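Local atomic coordinates of CdiI (Burkholderia pseudomallei 1026a, PDB entry 4G6V), a protein that binds the tRNase toxin domain CdiA-CT of its own contact-dependent growth inhibition system and probably neutralises it, so acting as an immunity protein. Residues L5-S10 with I91-D96; L9-G14 with D84-G89; S38-A43 with A58-L63. One frame throughout, in Å; residues are numbered along the deposited sequence.

Interaction 1: L5-S10 with I91-D96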
ATOM      1  N   LEU B   5       3.723  -2.137  -3.622  1.00 34.31           N
ATOM      2  CA  LEU B   5       4.265  -3.463  -3.880  1.00 29.73           C
ATOM      3  C   LEU B   5       5.097  -3.910  -2.673  1.00 28.98           C
ATOM      4  O   LEU B   5       6.086  -3.268  -2.300  1.00 24.07           O
ATOM      5  CB  LEU B   5       5.081  -3.461  -5.182  1.00 30.71           C
ATOM      6  CG  LEU B   5       4.289  -2.991  -6.422  1.00 31.59           C
ATOM      7  CD1 LEU B   5       5.131  -2.948  -7.690  1.00 24.82           C
ATOM      8  CD2 LEU B   5       3.035  -3.835  -6.653  1.00 20.48           C
ATOM      9  N   PHE B   6       4.638  -4.978  -2.035  1.00 22.86           N
ATOM     10  CA  PHE B   6       5.355  -5.599  -0.941  1.00 22.42           C
ATOM     11  C   PHE B   6       6.340  -6.587  -1.532  1.00 27.76           C
ATOM     12  O   PHE B   6       5.945  -7.529  -2.194  1.00 33.43           O
ATOM     13  CB  PHE B   6       4.387  -6.337  -0.035  1.00 20.38           C
ATOM     14  CG  PHE B   6       3.759  -5.469   0.981  1.00 26.26           C
ATOM     15  CD1 PHE B   6       3.902  -5.737   2.329  1.00 30.36           C
ATOM     16  CD2 PHE B   6       3.050  -4.347   0.601  1.00 25.13           C
ATOM     17  CE1 PHE B   6       3.324  -4.892   3.286  1.00 30.87           C
ATOM     18  CE2 PHE B   6       2.461  -3.503   1.554  1.00 25.36           C
ATOM     19  CZ  PHE B   6       2.606  -3.778   2.890  1.00 23.79           C
ATOM     20  N   CYS B   7       7.624  -6.378  -1.296  1.00 24.80           N
ATOM     21  CA  CYS B   7       8.646  -7.159  -1.966  1.00 20.91           C
ATOM     22  C   CYS B   7       9.438  -7.887  -0.935  1.00 18.81           C
ATOM     23  O   CYS B   7      10.103  -7.271  -0.126  1.00 29.17           O
ATOM     24  CB  CYS B   7       9.580  -6.238  -2.749  1.00 20.30           C
ATOM     25  SG  CYS B   7       8.731  -5.273  -4.028  1.00 28.53           S
ATOM     26  N   TYR B   8       9.350  -9.198  -0.951  1.00 19.33           N
ATOM     27  CA  TYR B   8      10.171 -10.045  -0.092  1.00 23.93           C
ATOM     28  C   TYR B   8      11.348 -10.661  -0.850  1.00 30.09           C
ATOM     29  O   TYR B   8      11.204 -11.109  -2.003  1.00 24.88           O
ATOM     30  CB  TYR B   8       9.327 -11.161   0.507  1.00 26.60           C
ATOM     31  CG  TYR B   8       8.034 -10.683   1.103  1.00 28.20           C
ATOM     32  CD1 TYR B   8       7.845 -10.696   2.467  1.00 22.62           C
ATOM     33  CD2 TYR B   8       6.997 -10.210   0.289  1.00 27.85           C
ATOM     34  CE1 TYR B   8       6.656 -10.262   3.024  1.00 32.14           C
ATOM     35  CE2 TYR B   8       5.801  -9.786   0.832  1.00 24.41           C
ATOM     36  CZ  TYR B   8       5.638  -9.812   2.204  1.00 33.66           C
ATOM     37  OH  TYR B   8       4.459  -9.386   2.769  1.00 30.64           O
ATOM     38  N   LEU B   9      12.503 -10.693  -0.185  1.00 30.50           N
ATOM     39  CA  LEU B   9      13.725 -11.216  -0.781  1.00 26.81           C
ATOM     40  C   LEU B   9      14.332 -12.337   0.044  1.00 34.73           C
ATOM     41  O   LEU B   9      14.257 -12.342   1.271  1.00 38.80           O
ATOM     42  CB  LEU B   9      14.762 -10.109  -0.961  1.00 32.93           C
ATOM     43  CG  LEU B   9      14.469  -8.969  -1.937  1.00 36.57           C
ATOM     44  CD1 LEU B   9      15.555  -7.924  -1.842  1.00 38.30           C
ATOM     45  CD2 LEU B   9      14.342  -9.477  -3.368  1.00 30.24           C
ATOM     46  N   SER B  10      14.954 -13.286  -0.640  1.00 39.50           N
ATOM     47  CA  SER B  10      15.616 -14.381   0.038  1.00 31.58           C
ATOM     48  C   SER B  10      17.002 -13.927   0.513  1.00 32.94           C
ATOM     49  O   SER B  10      17.530 -14.474   1.472  1.00 35.21           O
ATOM     50  CB  SER B  10      15.712 -15.590  -0.881  1.00 25.87           C
ATOM     51  OG  SER B  10      16.664 -15.356  -1.901  1.00 40.02           O
ATOM     52  N   ILE B  91      12.575 -13.428  -5.446  1.00 25.34           N
ATOM     53  CA  ILE B  91      11.765 -12.309  -4.971  1.00 36.23           C
ATOM     54  C   ILE B  91      10.287 -12.624  -5.091  1.00 28.61           C
ATOM     55  O   ILE B  91       9.839 -13.125  -6.110  1.00 29.41           O
ATOM     56  CB  ILE B  91      12.125 -10.930  -5.652  1.00 27.82           C
ATOM     57  CG1 ILE B  91      11.425  -9.781  -4.935  1.00 29.98           C
ATOM     58  CG2 ILE B  91      11.785 -10.885  -7.113  1.00 19.21           C
ATOM     59  CD1 ILE B  91      11.522  -8.456  -5.669  1.00 32.15           C
ATOM     60  N   LEU B  92       9.533 -12.368  -4.031  1.00 25.97           N
ATOM     61  CA  LEU B  92       8.083 -12.476  -4.107  1.00 27.70           C
ATOM     62  C   LEU B  92       7.549 -11.048  -4.115  1.00 31.34           C
ATOM     63  O   LEU B  92       7.997 -10.225  -3.320  1.00 22.06           O
ATOM     64  CB  LEU B  92       7.557 -13.268  -2.907  1.00 24.57           C
ATOM     65  CG  LEU B  92       6.104 -13.088  -2.476  1.00 32.03           C
ATOM     66  CD1 LEU B  92       5.204 -13.687  -3.501  1.00 28.74           C
ATOM     67  CD2 LEU B  92       5.868 -13.719  -1.119  1.00 23.76           C
ATOM     68  N   ILE B  93       6.636 -10.730  -5.026  1.00 32.03           N
ATOM     69  CA  ILE B  93       6.020  -9.393  -5.032  1.00 32.91           C
ATOM     70  C   ILE B  93       4.509  -9.459  -4.852  1.00 29.33           C
ATOM     71  O   ILE B  93       3.804  -9.956  -5.723  1.00 31.18           O
ATOM     72  CB  ILE B  93       6.288  -8.621  -6.346  1.00 35.64           C
ATOM     73  CG1 ILE B  93       7.788  -8.449  -6.594  1.00 35.50           C
ATOM     74  CG2 ILE B  93       5.567  -7.263  -6.323  1.00 26.78           C
ATOM     75  CD1 ILE B  93       8.098  -7.720  -7.901  1.00 39.48           C
ATOM     76  N   LEU B  94       4.015  -8.954  -3.734  1.00 22.80           N
ATOM     77  CA  LEU B  94       2.582  -8.882  -3.511  1.00 21.05           C
ATOM     78  C   LEU B  94       2.070  -7.426  -3.563  1.00 27.50           C
ATOM     79  O   LEU B  94       2.403  -6.577  -2.724  1.00 27.45           O
ATOM     80  CB  LEU B  94       2.212  -9.534  -2.177  1.00 20.88           C
ATOM     81  CG  LEU B  94       2.635 -10.973  -1.898  1.00 23.34           C
ATOM     82  CD1 LEU B  94       2.056 -11.451  -0.587  1.00 20.03           C
ATOM     83  CD2 LEU B  94       2.181 -11.896  -3.001  1.00 25.90           C
ATOM     84  N   GLN B  95       1.247  -7.129  -4.558  1.00 30.98           N
ATOM     85  CA  GLN B  95       0.626  -5.823  -4.610  1.00 22.86           C
ATOM     86  C   GLN B  95      -0.287  -5.703  -3.392  1.00 32.66           C
ATOM     87  O   GLN B  95      -1.149  -6.571  -3.157  1.00 22.87           O
ATOM     88  CB  GLN B  95      -0.159  -5.662  -5.889  1.00 24.57           C
ATOM     89  CG  GLN B  95      -0.565  -4.246  -6.149  1.00 33.48           C
ATOM     90  CD  GLN B  95      -0.898  -3.996  -7.597  1.00 28.31           C
ATOM     91  OE1 GLN B  95      -0.352  -4.642  -8.497  1.00 24.31           O
ATOM     92  NE2 GLN B  95      -1.791  -3.049  -7.835  1.00 25.03           N
ATOM     93  N   ASP B  96      -0.061  -4.641  -2.615  1.00 28.81           N
ATOM     94  CA  ASP B  96      -0.768  -4.383  -1.363  1.00 27.46           C
ATOM     95  C   ASP B  96      -0.814  -5.612  -0.471  1.00 26.99           C
ATOM     96  O   ASP B  96      -1.779  -5.836   0.280  1.00 28.63           O
ATOM     97  CB  ASP B  96      -2.169  -3.796  -1.619  1.00 32.48           C
ATOM     98  CG  ASP B  96      -2.118  -2.313  -2.009  1.00 43.72           C
ATOM     99  OD1 ASP B  96      -1.180  -1.599  -1.543  1.00 35.22           O
ATOM    100  OD2 ASP B  96      -3.008  -1.867  -2.779  1.00 38.74           O
TER

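Interaction 2: L9-G14 with D84-G89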
ATOM      1  N   LEU B   9      12.503 -10.693  -0.185  1.00 30.50           N
ATOM      2  CA  LEU B   9      13.725 -11.216  -0.781  1.00 26.81           C
ATOM      3  C   LEU B   9      14.332 -12.337   0.044  1.00 34.73           C
ATOM      4  O   LEU B   9      14.257 -12.342   1.271  1.00 38.80           O
ATOM      5  CB  LEU B   9      14.762 -10.109  -0.961  1.00 32.93           C
ATOM      6  CG  LEU B   9      14.469  -8.969  -1.937  1.00 36.57           C
ATOM      7  CD1 LEU B   9      15.555  -7.924  -1.842  1.00 38.30           C
ATOM      8  CD2 LEU B   9      14.342  -9.477  -3.368  1.00 30.24           C
ATOM      9  N   SER B  10      14.954 -13.286  -0.640  1.00 39.50           N
ATOM     10  CA  SER B  10      15.616 -14.381   0.038  1.00 31.58           C
ATOM     11  C   SER B  10      17.002 -13.927   0.513  1.00 32.94           C
ATOM     12  O   SER B  10      17.530 -14.474   1.472  1.00 35.21           O
ATOM     13  CB  SER B  10      15.712 -15.590  -0.881  1.00 25.87           C
ATOM     14  OG  SER B  10      16.664 -15.356  -1.901  1.00 40.02           O
ATOM     15  N   ILE B  11      17.568 -12.908  -0.141  1.00 31.61           N
ATOM     16  CA  ILE B  11      18.894 -12.380   0.227  1.00 26.90           C
ATOM     17  C   ILE B  11      18.856 -11.434   1.436  1.00 31.12           C
ATOM     18  O   ILE B  11      17.801 -10.957   1.835  1.00 36.79           O
ATOM     19  CB  ILE B  11      19.603 -11.685  -0.967  1.00 21.73           C
ATOM     20  CG1 ILE B  11      18.787 -10.507  -1.482  1.00 31.53           C
ATOM     21  CG2 ILE B  11      19.780 -12.657  -2.102  1.00 28.90           C
ATOM     22  CD1 ILE B  11      19.492  -9.699  -2.537  1.00 32.72           C
ATOM     23  N   ASP B  12      20.015 -11.167   2.027  1.00 43.81           N
ATOM     24  CA  ASP B  12      20.078 -10.302   3.213  1.00 37.61           C
ATOM     25  C   ASP B  12      19.951  -8.812   2.868  1.00 37.27           C
ATOM     26  O   ASP B  12      20.011  -8.411   1.695  1.00 32.54           O
ATOM     27  CB  ASP B  12      21.332 -10.581   4.040  1.00 30.22           C
ATOM     28  CG  ASP B  12      22.608 -10.118   3.348  1.00 59.29           C
ATOM     29  OD1 ASP B  12      23.605  -9.804   4.044  1.00 55.68           O
ATOM     30  OD2 ASP B  12      22.607 -10.061   2.099  1.00 66.08           O
ATOM     31  N   ARG B  13      19.750  -8.008   3.900  1.00 32.57           N
ATOM     32  CA  ARG B  13      19.410  -6.605   3.728  1.00 28.80           C
ATOM     33  C   ARG B  13      20.467  -5.829   2.929  1.00 35.66           C
ATOM     34  O   ARG B  13      20.157  -5.201   1.912  1.00 31.86           O
ATOM     35  CB  ARG B  13      19.160  -5.974   5.089  1.00 23.73           C
ATOM     36  CG  ARG B  13      18.779  -4.530   5.021  1.00 39.47           C
ATOM     37  CD  ARG B  13      19.086  -3.846   6.312  1.00 27.08           C
ATOM     38  NE  ARG B  13      20.493  -4.042   6.655  1.00 49.36           N
ATOM     39  CZ  ARG B  13      21.509  -3.475   5.997  1.00 54.19           C
ATOM     40  NH1 ARG B  13      21.258  -2.686   4.949  1.00 43.97           N
ATOM     41  NH2 ARG B  13      22.771  -3.695   6.376  1.00 38.74           N
ATOM     42  N   GLY B  14      21.718  -5.908   3.377  1.00 40.46           N
ATOM     43  CA  GLY B  14      22.827  -5.227   2.720  1.00 32.81           C
ATOM     44  C   GLY B  14      22.953  -5.516   1.232  1.00 43.98           C
ATOM     45  O   GLY B  14      23.047  -4.593   0.415  1.00 45.78           O
ATOM     46  N   ASP B  84      14.263  -9.137 -12.263  1.00 41.35           N
ATOM     47  CA  ASP B  84      15.470  -9.236 -13.083  1.00 41.31           C
ATOM     48  C   ASP B  84      16.697  -8.601 -12.424  1.00 43.78           C
ATOM     49  O   ASP B  84      17.822  -9.007 -12.702  1.00 48.88           O
ATOM     50  CB  ASP B  84      15.236  -8.635 -14.474  1.00 35.49           C
ATOM     51  N   GLY B  85      16.486  -7.608 -11.560  1.00 35.61           N
ATOM     52  CA  GLY B  85      17.596  -6.942 -10.903  1.00 32.39           C
ATOM     53  C   GLY B  85      17.932  -7.567  -9.561  1.00 36.11           C
ATOM     54  O   GLY B  85      18.687  -7.010  -8.763  1.00 30.55           O
ATOM     55  N   PHE B  86      17.334  -8.725  -9.308  1.00 43.71           N
ATOM     56  CA  PHE B  86      17.665  -9.548  -8.152  1.00 44.05           C
ATOM     57  C   PHE B  86      18.034 -10.943  -8.639  1.00 51.89           C
ATOM     58  O   PHE B  86      17.593 -11.950  -8.090  1.00 54.84           O
ATOM     59  CB  PHE B  86      16.495  -9.592  -7.168  1.00 29.23           C
ATOM     60  CG  PHE B  86      16.332  -8.330  -6.392  1.00 34.74           C
ATOM     61  CD1 PHE B  86      17.210  -8.023  -5.366  1.00 33.74           C
ATOM     62  CD2 PHE B  86      15.308  -7.440  -6.679  1.00 40.09           C
ATOM     63  CE1 PHE B  86      17.074  -6.860  -4.650  1.00 34.93           C
ATOM     64  CE2 PHE B  86      15.163  -6.260  -5.954  1.00 27.18           C
ATOM     65  CZ  PHE B  86      16.046  -5.971  -4.946  1.00 31.70           C
ATOM     66  N   ASN B  87      18.850 -10.977  -9.688  1.00 63.83           N
ATOM     67  CA  ASN B  87      19.233 -12.213 -10.355  1.00 73.93           C
ATOM     68  C   ASN B  87      19.699 -13.259  -9.342  1.00 66.71           C
ATOM     69  O   ASN B  87      19.208 -14.398  -9.316  1.00 56.89           O
ATOM     70  CB  ASN B  87      20.326 -11.927 -11.380  1.00 64.33           C
ATOM     71  N   GLY B  88      20.627 -12.843  -8.488  1.00 73.60           N
ATOM     72  CA  GLY B  88      21.241 -13.727  -7.509  1.00 73.92           C
ATOM     73  C   GLY B  88      20.330 -14.270  -6.416  1.00 77.45           C
ATOM     74  O   GLY B  88      20.817 -14.840  -5.432  1.00 65.77           O
ATOM     75  N   GLY B  89      19.017 -14.113  -6.582  1.00 74.41           N
ATOM     76  CA  GLY B  89      18.076 -14.572  -5.575  1.00 56.58           C
ATOM     77  C   GLY B  89      16.610 -14.539  -5.978  1.00 59.35           C
ATOM     78  O   GLY B  89      16.238 -14.084  -7.063  1.00 54.23           O
TER

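Interaction 3: S38-A43 with A58-L63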
ATOM      1  N   SER B  38      11.234   2.217  -0.915  1.00 23.19           N
ATOM      2  CA  SER B  38      11.650   2.336   0.478  1.00 29.16           C
ATOM      3  C   SER B  38      13.053   1.748   0.711  1.00 34.75           C
ATOM      4  O   SER B  38      13.584   0.992  -0.113  1.00 33.02           O
ATOM      5  CB  SER B  38      10.650   1.645   1.402  1.00 25.96           C
ATOM      6  OG  SER B  38      11.011   0.291   1.610  1.00 36.51           O
ATOM      7  N   PRO B  39      13.673   2.118   1.829  1.00 33.85           N
ATOM      8  CA  PRO B  39      14.855   1.380   2.293  1.00 28.16           C
ATOM      9  C   PRO B  39      14.494  -0.076   2.519  1.00 36.73           C
ATOM     10  O   PRO B  39      13.318  -0.376   2.786  1.00 31.25           O
ATOM     11  CB  PRO B  39      15.177   2.040   3.647  1.00 28.27           C
ATOM     12  CG  PRO B  39      13.994   3.017   3.935  1.00 24.61           C
ATOM     13  CD  PRO B  39      13.446   3.360   2.591  1.00 30.77           C
ATOM     14  N   VAL B  40      15.485  -0.963   2.412  1.00 35.84           N
ATOM     15  CA  VAL B  40      15.280  -2.375   2.693  1.00 30.55           C
ATOM     16  C   VAL B  40      15.431  -2.617   4.185  1.00 28.92           C
ATOM     17  O   VAL B  40      16.301  -2.034   4.813  1.00 38.85           O
ATOM     18  CB  VAL B  40      16.310  -3.266   1.953  1.00 37.22           C
ATOM     19  CG1 VAL B  40      16.052  -4.752   2.247  1.00 25.51           C
ATOM     20  CG2 VAL B  40      16.277  -2.995   0.458  1.00 30.20           C
ATOM     21  N   ARG B  41      14.585  -3.475   4.747  1.00 33.10           N
ATOM     22  CA  ARG B  41      14.742  -3.909   6.126  1.00 23.52           C
ATOM     23  C   ARG B  41      14.873  -5.418   6.238  1.00 23.97           C
ATOM     24  O   ARG B  41      14.622  -6.142   5.296  1.00 28.92           O
ATOM     25  CB  ARG B  41      13.597  -3.418   7.005  1.00 26.32           C
ATOM     26  CG  ARG B  41      12.266  -4.100   6.791  1.00 38.12           C
ATOM     27  CD  ARG B  41      11.263  -3.451   7.701  1.00 37.66           C
ATOM     28  NE  ARG B  41      11.498  -2.003   7.695  1.00 55.06           N
ATOM     29  CZ  ARG B  41      11.157  -1.158   8.669  1.00 49.12           C
ATOM     30  NH1 ARG B  41      10.549  -1.590   9.770  1.00 39.72           N
ATOM     31  NH2 ARG B  41      11.433   0.131   8.532  1.00 46.77           N
ATOM     32  N   ASP B  42      15.319  -5.881   7.396  1.00 32.58           N
ATOM     33  CA  ASP B  42      15.326  -7.297   7.695  1.00 31.50           C
ATOM     34  C   ASP B  42      13.874  -7.661   7.906  1.00 28.05           C
ATOM     35  O   ASP B  42      13.129  -6.922   8.544  1.00 22.65           O
ATOM     36  CB  ASP B  42      16.130  -7.615   8.970  1.00 25.25           C
ATOM     37  CG  ASP B  42      17.574  -7.124   8.904  1.00 40.80           C
ATOM     38  OD1 ASP B  42      18.252  -7.391   7.887  1.00 38.81           O
ATOM     39  OD2 ASP B  42      18.032  -6.468   9.874  1.00 41.76           O
ATOM     40  N   ALA B  43      13.471  -8.797   7.361  1.00 25.83           N
ATOM     41  CA  ALA B  43      12.120  -9.282   7.565  1.00 31.92           C
ATOM     42  C   ALA B  43      11.954  -9.767   8.994  1.00 26.83           C
ATOM     43  O   ALA B  43      12.754 -10.552   9.464  1.00 38.80           O
ATOM     44  CB  ALA B  43      11.823 -10.406   6.593  1.00 32.92           C
ATOM     45  N   ALA B  58      11.966 -15.505   3.352  1.00 31.17           N
ATOM     46  CA  ALA B  58      12.414 -14.112   3.236  1.00 32.17           C
ATOM     47  C   ALA B  58      13.411 -13.730   4.328  1.00 38.91           C
ATOM     48  O   ALA B  58      13.227 -14.078   5.498  1.00 41.44           O
ATOM     49  CB  ALA B  58      11.214 -13.146   3.244  1.00 32.24           C
ATOM     50  N   GLU B  59      14.470 -13.027   3.935  1.00 40.67           N
ATOM     51  CA  GLU B  59      15.411 -12.438   4.894  1.00 40.03           C
ATOM     52  C   GLU B  59      15.256 -10.930   4.950  1.00 39.90           C
ATOM     53  O   GLU B  59      15.373 -10.328   6.016  1.00 44.91           O
ATOM     54  CB  GLU B  59      16.854 -12.779   4.548  1.00 30.27           C
ATOM     55  CG  GLU B  59      17.154 -14.266   4.655  1.00 47.54           C
ATOM     56  CD  GLU B  59      16.824 -14.846   6.033  1.00 59.69           C
ATOM     57  OE1 GLU B  59      16.907 -14.106   7.044  1.00 56.96           O
ATOM     58  OE2 GLU B  59      16.490 -16.054   6.101  1.00 58.94           O
ATOM     59  N   SER B  60      14.987 -10.322   3.802  1.00 35.13           N
ATOM     60  CA  SER B  60      14.779  -8.888   3.748  1.00 32.32           C
ATOM     61  C   SER B  60      13.443  -8.538   3.058  1.00 38.87           C
ATOM     62  O   SER B  60      12.802  -9.373   2.410  1.00 35.13           O
ATOM     63  CB  SER B  60      15.978  -8.187   3.094  1.00 31.36           C
ATOM     64  OG  SER B  60      16.226  -8.682   1.787  1.00 38.42           O
ATOM     65  N   PHE B  61      13.025  -7.296   3.231  1.00 29.48           N
ATOM     66  CA  PHE B  61      11.759  -6.819   2.718  1.00 23.23           C
ATOM     67  C   PHE B  61      11.919  -5.343   2.349  1.00 29.21           C
ATOM     68  O   PHE B  61      12.651  -4.594   3.005  1.00 24.51           O
ATOM     69  CB  PHE B  61      10.683  -6.946   3.797  1.00 20.33           C
ATOM     70  CG  PHE B  61       9.448  -6.180   3.490  1.00 20.85           C
ATOM     71  CD1 PHE B  61       8.377  -6.791   2.876  1.00 22.97           C
ATOM     72  CD2 PHE B  61       9.361  -4.830   3.788  1.00 24.11           C
ATOM     73  CE1 PHE B  61       7.231  -6.065   2.577  1.00 31.50           C
ATOM     74  CE2 PHE B  61       8.217  -4.101   3.493  1.00 26.71           C
ATOM     75  CZ  PHE B  61       7.150  -4.710   2.891  1.00 23.52           C
ATOM     76  N   PHE B  62      11.256  -4.917   1.292  1.00 23.04           N
ATOM     77  CA  PHE B  62      11.192  -3.491   1.043  1.00 25.48           C
ATOM     78  C   PHE B  62       9.897  -3.174   0.304  1.00 30.69           C
ATOM     79  O   PHE B  62       9.210  -4.075  -0.198  1.00 25.78           O
ATOM     80  CB  PHE B  62      12.407  -3.011   0.255  1.00 26.73           C
ATOM     81  CG  PHE B  62      12.420  -3.491  -1.150  1.00 24.56           C
ATOM     82  CD1 PHE B  62      11.658  -2.845  -2.121  1.00 28.30           C
ATOM     83  CD2 PHE B  62      13.161  -4.602  -1.509  1.00 29.49           C
ATOM     84  CE1 PHE B  62      11.628  -3.299  -3.439  1.00 27.85           C
ATOM     85  CE2 PHE B  62      13.135  -5.070  -2.831  1.00 33.69           C
ATOM     86  CZ  PHE B  62      12.361  -4.409  -3.799  1.00 23.56           C
ATOM     87  N   LEU B  63       9.562  -1.895   0.247  1.00 29.57           N
ATOM     88  CA  LEU B  63       8.298  -1.474  -0.314  1.00 24.41           C
ATOM     89  C   LEU B  63       8.526  -0.612  -1.552  1.00 27.07           C
ATOM     90  O   LEU B  63       9.509   0.132  -1.634  1.00 27.59           O
ATOM     91  CB  LEU B  63       7.518  -0.718   0.749  1.00 26.63           C
ATOM     92  CG  LEU B  63       5.996  -0.670   0.663  1.00 38.74           C
ATOM     93  CD1 LEU B  63       5.436  -2.076   0.723  1.00 30.03           C
ATOM     94  CD2 LEU B  63       5.422   0.200   1.796  1.00 28.12           C
TER
HETATM   95  O   HOH W   1      18.359  -9.107   6.059  1.00 27.51           O

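Interaction 1: L5-S10 with I91-D96
Leu-5 to Leu-9 and Ile-91 to Gln-95 pair as antiparallel neighbours in the five-stranded sheet of CdiI. Four backbone hydrogen bonds join them, two at the pair Phe-6/Leu-94 and two at Tyr-8/Leu-92; Phe-6 N reaches Leu-94 O at 2.8 Å. On one face of the sheet Leu-5, Cys-7, Leu-9, Ile-91, Ile-93 and Gln-95 look toward helix 75-84 and the loop after it; the other face carries Phe-6, Tyr-8, Leu-92 and Leu-94, with helix 45-53 packing on Tyr-8 and Leu-94.

Ile-91 can be followed outward. Its CB lies against Leu-9 CD2. With CG1 anti to the backbone N (chi1 -170°), the longer branch runs alongside the leucine, CG1 lying beside Leu-9 CD2 and near Tyr-8 O. CD1 ends between Leu-9 CD2 (3.8 Å) and Cys-7 CB (4.1 Å), the small cysteine letting the methyl approach. Leu-5 CD2 leans on the aliphatic part of Gln-95, whose OE1 bonds to Arg-101 and NE2 to Thr-59 of the toxin chain, so one long residue serves both core and interface. In the plane of the Tyr-8 ring, at its edge, Leu-92 O stands 3.7 Å from CD2.

Interaction 2: L9-G14 with D84-G89
The backbones of Leu-9 to Gly-14 and Asp-84 to Gly-89 approach where Ser-10 and Gly-89 lie with their CA atoms 6.1 Å apart, beside the end of the sheet. The first segment leaves strand 4-9 and enters helix 13-26, with Asp-12 at the N-cap position. The second leaves helix 75-84 and folds into a type I beta turn from Phe-86 to Gly-89, closed by the bond from Gly-89 N to Phe-86 O (3.0 Å), before strand 91-95 begins. The contact thus joins a strand-to-helix connection to a helix-to-strand turn, and its chemistry is apolar.

Phe-86 is the centre. Leu-9 crosses it at about a right angle and sets CD2 over the middle of one ring face, 3.8 Å from the centroid and 11° off the normal, a CH-pi contact. Its other methyl, CD1, meets the ring at CE1 and CZ. A branched leucine suits this place because one methyl can sit over the ring centre while the other reaches its CE1-CZ rim. The ring's surroundings also include Leu-20 of helix 13-26 and Ile-91 of strand 91-95, so Phe-86 fills the angle between helix and sheet.

Ile-11 comes to the ring edge instead. CG1 sits between the backbone N and the carbonyl carbon (chi1 60°), and the extended branch beyond it carries CD1 near the ring plane. CG2 turns to the backbone of the turn, 4.1 Å from Gly-88 O and 4.3 Å from Gly-89 CA; with no side chain on Gly-89, the methyl faces bare main chain. Beside it, Ser-10 OG, which makes a weak bond to Ala-90 N, lies 4.0 Å from Gly-89 CA.

Interaction 3: S38-A43 with A58-L63
Ser-38 OG takes part in two hydrogen bonds, accepting from Leu-63 N across the contact (3.0 Å) and donating to Pro-39 O of its own segment (2.7 Å). The hydroxyl accepts the Leu-63 N-H that a strand carbonyl would usually take, while Ser-38 N bonds to Leu-63 O. Farther along, Arg-41 N bonds to Phe-61 O, and the return bond runs from Phe-61 N to Arg-41 O. Glu-59 O is gripped twice, by Ala-43 N and by a water.

Strands 35-42 and 60-66 are antiparallel neighbours at one margin of the sheet, and Glu-59 with Ser-60 forms a classic beta bulge opposite Leu-9 of the adjoining strand. Val-40 straddles its partners: chi1 of -179° turns CG1 away from the backbone N, so that this methyl touches Ser-60 CB at 3.5 Å, and CG2 meets Phe-62 CB at 3.9 Å. Small Ser-60 admits the valine, while its OG bonds to Ile-11 O. Leu-20 of helix 13-26 covers both Val-40 and Phe-62. Ser-124 of the toxin chain packs on Ser-38, Arg-41 and Phe-61. At the exposed end the water donates to Asp-42 OD1 and, over a longer 3.2 Å, to Glu-59 O.

Overall arrangement
Interactions 1 and 3 belong to one antiparallel sheet and are both largely buried; strands 4-9 and 60-66 adjoin, with Leu-9 bonded through its backbone to Glu-59 and Ser-60. Interaction 1 lies nearer the chain centre and pairs regular strands lined by mostly apolar residues. Interaction 3, at the sheet's margin, uses a serine hydroxyl at one end and a water at the other. Interaction 2 is partly buried, shares Leu-9 and Ser-10 with interaction 1, and relies on apolar side-chain contacts; Phe-86 touches Ile-91, linking the two. Interactions 2 and 3 also adjoin, through polar as well as packing contacts. The toxin chain reaches interactions 1 and 3, but not interaction 2.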